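PDB 5X32: D-mannose isomerase from Marinomonas mediterranea, which catalyses the reversible isomerization of D-mannose to D-fructose and, less efficiently, acts on D-lyxose, but cannot use D-glucose. Local coordinates for residues Tyr3-His15 and Tyr334-Asn346. Residues are numbered along the deposited sequence; the frame is centred on the assembly and turned at random.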
# COMPACT_ATOMS: atom_id res chain seq x y z
N TYR A 3 -24.05 9.53 -11.06
CA TYR A 3 -22.94 9.06 -10.27
C TYR A 3 -22.64 10.16 -9.27
O TYR A 3 -23.09 11.28 -9.44
CB TYR A 3 -21.70 8.78 -11.12
CG TYR A 3 -21.69 7.47 -11.88
CD1 TYR A 3 -21.51 6.26 -11.21
CD2 TYR A 3 -21.83 7.45 -13.26
CE1 TYR A 3 -21.49 5.06 -11.90
CE2 TYR A 3 -21.81 6.26 -13.96
CZ TYR A 3 -21.64 5.07 -13.28
OH TYR A 3 -21.62 3.89 -13.98
N PRO A 4 -21.91 9.82 -8.20
CA PRO A 4 -21.39 10.88 -7.33
C PRO A 4 -20.27 11.66 -8.02
O PRO A 4 -19.69 11.18 -9.00
CB PRO A 4 -20.82 10.11 -6.13
CG PRO A 4 -21.28 8.70 -6.28
CD PRO A 4 -21.63 8.47 -7.69
N ALA A 5 -19.97 12.85 -7.51
CA ALA A 5 -18.86 13.62 -8.04
C ALA A 5 -17.58 13.05 -7.44
O ALA A 5 -17.19 13.42 -6.33
CB ALA A 5 -19.01 15.09 -7.70
N PHE A 6 -16.91 12.18 -8.20
CA PHE A 6 -15.79 11.42 -7.66
C PHE A 6 -14.60 12.30 -7.42
O PHE A 6 -13.70 11.93 -6.66
CB PHE A 6 -15.40 10.28 -8.57
CG PHE A 6 -16.47 9.25 -8.73
CD1 PHE A 6 -16.83 8.45 -7.64
CD2 PHE A 6 -17.10 9.06 -9.95
CE1 PHE A 6 -17.82 7.49 -7.77
CE2 PHE A 6 -18.08 8.10 -10.09
CZ PHE A 6 -18.45 7.31 -8.99
N ASP A 7 -14.60 13.48 -8.04
CA ASP A 7 -13.53 14.44 -7.84
C ASP A 7 -13.85 15.52 -6.80
O ASP A 7 -13.13 16.52 -6.70
CB ASP A 7 -13.16 15.07 -9.19
CG ASP A 7 -14.34 15.73 -9.88
OD1 ASP A 7 -15.45 15.16 -9.83
OD2 ASP A 7 -14.15 16.79 -10.52
N SER A 8 -14.91 15.33 -6.01
CA SER A 8 -15.30 16.33 -5.00
C SER A 8 -14.76 16.01 -3.60
O SER A 8 -14.65 14.84 -3.22
CB SER A 8 -16.83 16.49 -4.95
OG SER A 8 -17.50 15.32 -4.53
N LYS A 9 -14.42 17.04 -2.85
CA LYS A 9 -14.00 16.88 -1.45
C LYS A 9 -15.08 16.17 -0.63
O LYS A 9 -14.79 15.23 0.14
CB LYS A 9 -13.69 18.24 -0.85
CG LYS A 9 -13.54 18.27 0.65
CD LYS A 9 -12.80 19.53 1.09
CE LYS A 9 -12.77 19.68 2.60
NZ LYS A 9 -14.15 19.79 3.14
N THR A 10 -16.32 16.60 -0.83
CA THR A 10 -17.44 16.02 -0.11
C THR A 10 -17.56 14.52 -0.34
O THR A 10 -17.69 13.76 0.63
CB THR A 10 -18.77 16.68 -0.51
OG1 THR A 10 -18.75 18.04 -0.07
CG2 THR A 10 -19.91 16.00 0.17
N PHE A 11 -17.47 14.10 -1.61
CA PHE A 11 -17.62 12.68 -1.89
C PHE A 11 -16.52 11.85 -1.24
O PHE A 11 -16.80 10.86 -0.55
CB PHE A 11 -17.61 12.35 -3.36
CG PHE A 11 -17.49 10.89 -3.61
CD1 PHE A 11 -18.57 10.05 -3.36
CD2 PHE A 11 -16.31 10.33 -4.04
CE1 PHE A 11 -18.47 8.70 -3.56
CE2 PHE A 11 -16.21 8.98 -4.24
CZ PHE A 11 -17.29 8.16 -4.00
N LEU A 12 -15.27 12.26 -1.47
CA LEU A 12 -14.11 11.52 -0.99
C LEU A 12 -14.15 11.38 0.53
O LEU A 12 -13.90 10.29 1.07
CB LEU A 12 -12.82 12.20 -1.44
CG LEU A 12 -12.60 12.04 -2.96
CD1 LEU A 12 -11.52 12.99 -3.47
CD2 LEU A 12 -12.29 10.59 -3.35
N GLU A 13 -14.48 12.47 1.22
CA GLU A 13 -14.59 12.46 2.67
C GLU A 13 -15.73 11.57 3.15
O GLU A 13 -15.61 10.88 4.18
CB GLU A 13 -14.78 13.88 3.19
CG GLU A 13 -13.47 14.60 3.38
CD GLU A 13 -13.64 16.08 3.63
OE1 GLU A 13 -14.81 16.52 3.71
OE2 GLU A 13 -12.61 16.78 3.78
N ALA A 14 -16.83 11.58 2.40
CA ALA A 14 -18.01 10.77 2.72
C ALA A 14 -17.68 9.28 2.63
O ALA A 14 -18.02 8.49 3.53
CB ALA A 14 -19.13 11.11 1.80
N HIS A 15 -17.01 8.92 1.54
CA HIS A 15 -16.61 7.54 1.28
C HIS A 15 -15.62 7.03 2.31
O HIS A 15 -15.72 5.88 2.79
CB HIS A 15 -16.02 7.41 -0.11
CG HIS A 15 -15.39 6.08 -0.36
ND1 HIS A 15 -16.12 4.94 -0.61
CD2 HIS A 15 -14.09 5.70 -0.34
CE1 HIS A 15 -15.30 3.92 -0.77
NE2 HIS A 15 -14.06 4.35 -0.60
N TYR A 334 -8.20 12.38 -16.42
CA TYR A 334 -9.42 12.67 -15.69
C TYR A 334 -10.48 11.64 -16.06
O TYR A 334 -11.10 11.03 -15.18
CB TYR A 334 -9.91 14.08 -15.99
CG TYR A 334 -11.21 14.45 -15.31
CD1 TYR A 334 -11.25 14.77 -13.96
CD2 TYR A 334 -12.41 14.43 -16.02
CE1 TYR A 334 -12.46 15.10 -13.34
CE2 TYR A 334 -13.61 14.75 -15.41
CZ TYR A 334 -13.64 15.08 -14.07
OH TYR A 334 -14.83 15.39 -13.47
N LYS A 335 -10.68 11.43 -17.36
CA LYS A 335 -11.68 10.48 -17.82
C LYS A 335 -11.42 9.08 -17.29
O LYS A 335 -12.36 8.34 -16.97
CB LYS A 335 -11.74 10.45 -19.34
CG LYS A 335 -12.72 11.47 -19.87
CD LYS A 335 -12.88 11.40 -21.38
CE LYS A 335 -11.79 12.19 -22.03
NZ LYS A 335 -11.84 13.55 -21.41
N GLN A 336 -10.14 8.71 -17.19
CA GLN A 336 -9.80 7.37 -16.72
C GLN A 336 -10.03 7.22 -15.22
O GLN A 336 -10.40 6.15 -14.74
CB GLN A 336 -8.36 7.04 -17.09
CG GLN A 336 -8.22 6.63 -18.52
CD GLN A 336 -6.79 6.61 -18.99
OE1 GLN A 336 -5.97 7.40 -18.52
NE2 GLN A 336 -6.47 5.68 -19.88
N TYR A 337 -9.77 8.30 -14.50
CA TYR A 337 -10.11 8.44 -13.10
C TYR A 337 -11.61 8.15 -12.89
O TYR A 337 -12.01 7.36 -12.00
CB TYR A 337 -9.71 9.84 -12.63
CG TYR A 337 -10.12 10.17 -11.23
CD1 TYR A 337 -9.36 9.72 -10.15
CD2 TYR A 337 -11.23 10.95 -10.97
CE1 TYR A 337 -9.72 10.01 -8.85
CE2 TYR A 337 -11.60 11.25 -9.66
CZ TYR A 337 -10.84 10.78 -8.61
OH TYR A 337 -11.18 11.06 -7.30
N LEU A 338 -12.43 8.79 -13.73
CA LEU A 338 -13.88 8.58 -13.66
C LEU A 338 -14.25 7.14 -14.01
O LEU A 338 -15.17 6.59 -13.42
CB LEU A 338 -14.63 9.54 -14.57
CG LEU A 338 -14.55 10.99 -14.07
CD1 LEU A 338 -15.35 11.90 -14.96
CD2 LEU A 338 -14.97 11.11 -12.60
N THR A 339 -13.57 6.53 -14.98
CA THR A 339 -13.88 5.14 -15.31
C THR A 339 -13.56 4.21 -14.14
O THR A 339 -14.31 3.28 -13.84
CB THR A 339 -13.14 4.67 -16.58
OG1 THR A 339 -11.73 4.88 -16.42
CG2 THR A 339 -13.63 5.45 -17.78
N LEU A 340 -12.42 4.44 -13.49
CA LEU A 340 -12.01 3.59 -12.38
C LEU A 340 -12.96 3.74 -11.19
O LEU A 340 -13.37 2.74 -10.59
CB LEU A 340 -10.58 3.92 -11.99
CG LEU A 340 -9.57 3.45 -13.04
CD1 LEU A 340 -8.25 4.18 -12.90
CD2 LEU A 340 -9.37 1.94 -12.91
N TRP A 341 -13.34 4.98 -10.88
CA TRP A 341 -14.34 5.19 -9.85
C TRP A 341 -15.70 4.58 -10.23
O TRP A 341 -16.39 4.03 -9.37
CB TRP A 341 -14.49 6.67 -9.54
CG TRP A 341 -13.63 7.12 -8.41
CD1 TRP A 341 -12.52 7.92 -8.49
CD2 TRP A 341 -13.79 6.79 -7.01
NE1 TRP A 341 -11.98 8.11 -7.23
CE2 TRP A 341 -12.74 7.43 -6.31
CE3 TRP A 341 -14.72 6.03 -6.28
CZ2 TRP A 341 -12.59 7.33 -4.92
CZ3 TRP A 341 -14.56 5.93 -4.88
CH2 TRP A 341 -13.50 6.58 -4.23
N GLU A 342 -16.11 4.69 -11.49
CA GLU A 342 -17.40 4.13 -11.90
C GLU A 342 -17.41 2.63 -11.68
O GLU A 342 -18.30 2.10 -11.01
CB GLU A 342 -17.73 4.48 -13.34
CG GLU A 342 -18.24 5.91 -13.47
CD GLU A 342 -18.24 6.44 -14.91
OE1 GLU A 342 -18.05 5.64 -15.86
OE2 GLU A 342 -18.42 7.66 -15.07
N PHE A 343 -16.38 1.95 -12.19
CA PHE A 343 -16.29 0.51 -11.98
C PHE A 343 -16.33 0.19 -10.49
O PHE A 343 -17.04 -0.74 -10.06
CB PHE A 343 -15.01 -0.05 -12.59
CG PHE A 343 -14.74 -1.48 -12.19
CD1 PHE A 343 -15.38 -2.53 -12.82
CD2 PHE A 343 -13.89 -1.77 -11.13
CE1 PHE A 343 -15.15 -3.84 -12.44
CE2 PHE A 343 -13.65 -3.07 -10.75
CZ PHE A 343 -14.29 -4.11 -11.41
N SER A 344 -15.57 0.95 -9.70
CA SER A 344 -15.48 0.73 -8.26
C SER A 344 -16.82 0.89 -7.51
O SER A 344 -17.19 0.07 -6.66
CB SER A 344 -14.45 1.67 -7.66
OG SER A 344 -13.15 1.36 -8.14
N TRP A 345 -17.53 1.96 -7.84
CA TRP A 345 -18.80 2.28 -7.24
C TRP A 345 -19.82 1.19 -7.56
O TRP A 345 -20.63 0.79 -6.70
CB TRP A 345 -19.29 3.62 -7.75
CG TRP A 345 -20.40 4.20 -6.96
CD1 TRP A 345 -21.70 4.33 -7.36
CD2 TRP A 345 -20.32 4.78 -5.66
NE1 TRP A 345 -22.44 4.94 -6.38
CE2 TRP A 345 -21.62 5.23 -5.32
CE3 TRP A 345 -19.29 4.96 -4.74
CZ2 TRP A 345 -21.91 5.84 -4.10
CZ3 TRP A 345 -19.57 5.57 -3.53
CH2 TRP A 345 -20.87 6.01 -3.22
N ASN A 346 -19.77 0.71 -8.81
CA ASN A 346 -20.72 -0.30 -9.28
C ASN A 346 -20.37 -1.74 -8.88
O ASN A 346 -21.21 -2.62 -9.01
CB ASN A 346 -20.87 -0.22 -10.81
CG ASN A 346 -21.50 1.07 -11.27
OD1 ASN A 346 -22.30 1.66 -10.56
ND2 ASN A 346 -21.14 1.53 -12.45
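F6 packs against W341 in an aromatic cluster that also holds F11, H15 and W345. It joins the N-terminal arm and first helix to helix 331-347 in the (alpha/alpha)6 barrel of the N-acylglucosamine 2-epimerase family. The F6 ring and the five-membered ring of W341 are nearly parallel (13°) but slid apart. W341 CB lies over one face of F6, 3.4 Å from F6 CG, while P4 O covers the opposite face. F11 CG lies anti to the backbone N (chi1 169°), which turns the ring edge toward the six-membered rings of both tryptophans, edge-to-face on W341 and offset edge-to-face on W345. W341 in turn puts its edge on the face of H15, with the planes perpendicular. P4 CG sits over the W345 face, 3.6 Å from W345 CE2. Nearer the surface, E342 CG rests over the centre of the Y3 ring, its carboxylate stacked within 11° of the ring plane. N346 ND2 donates to Y3 OH at 2.9 Å. Replacing Y3 with an alanine would probably uncover the E342 methylene and leave the N346 amide without this acceptor. Y334 OH reaches D7 OD2 in a weak bond. Y337 OH donates to F6 O at 2.7 Å, from above the carbonyl plane.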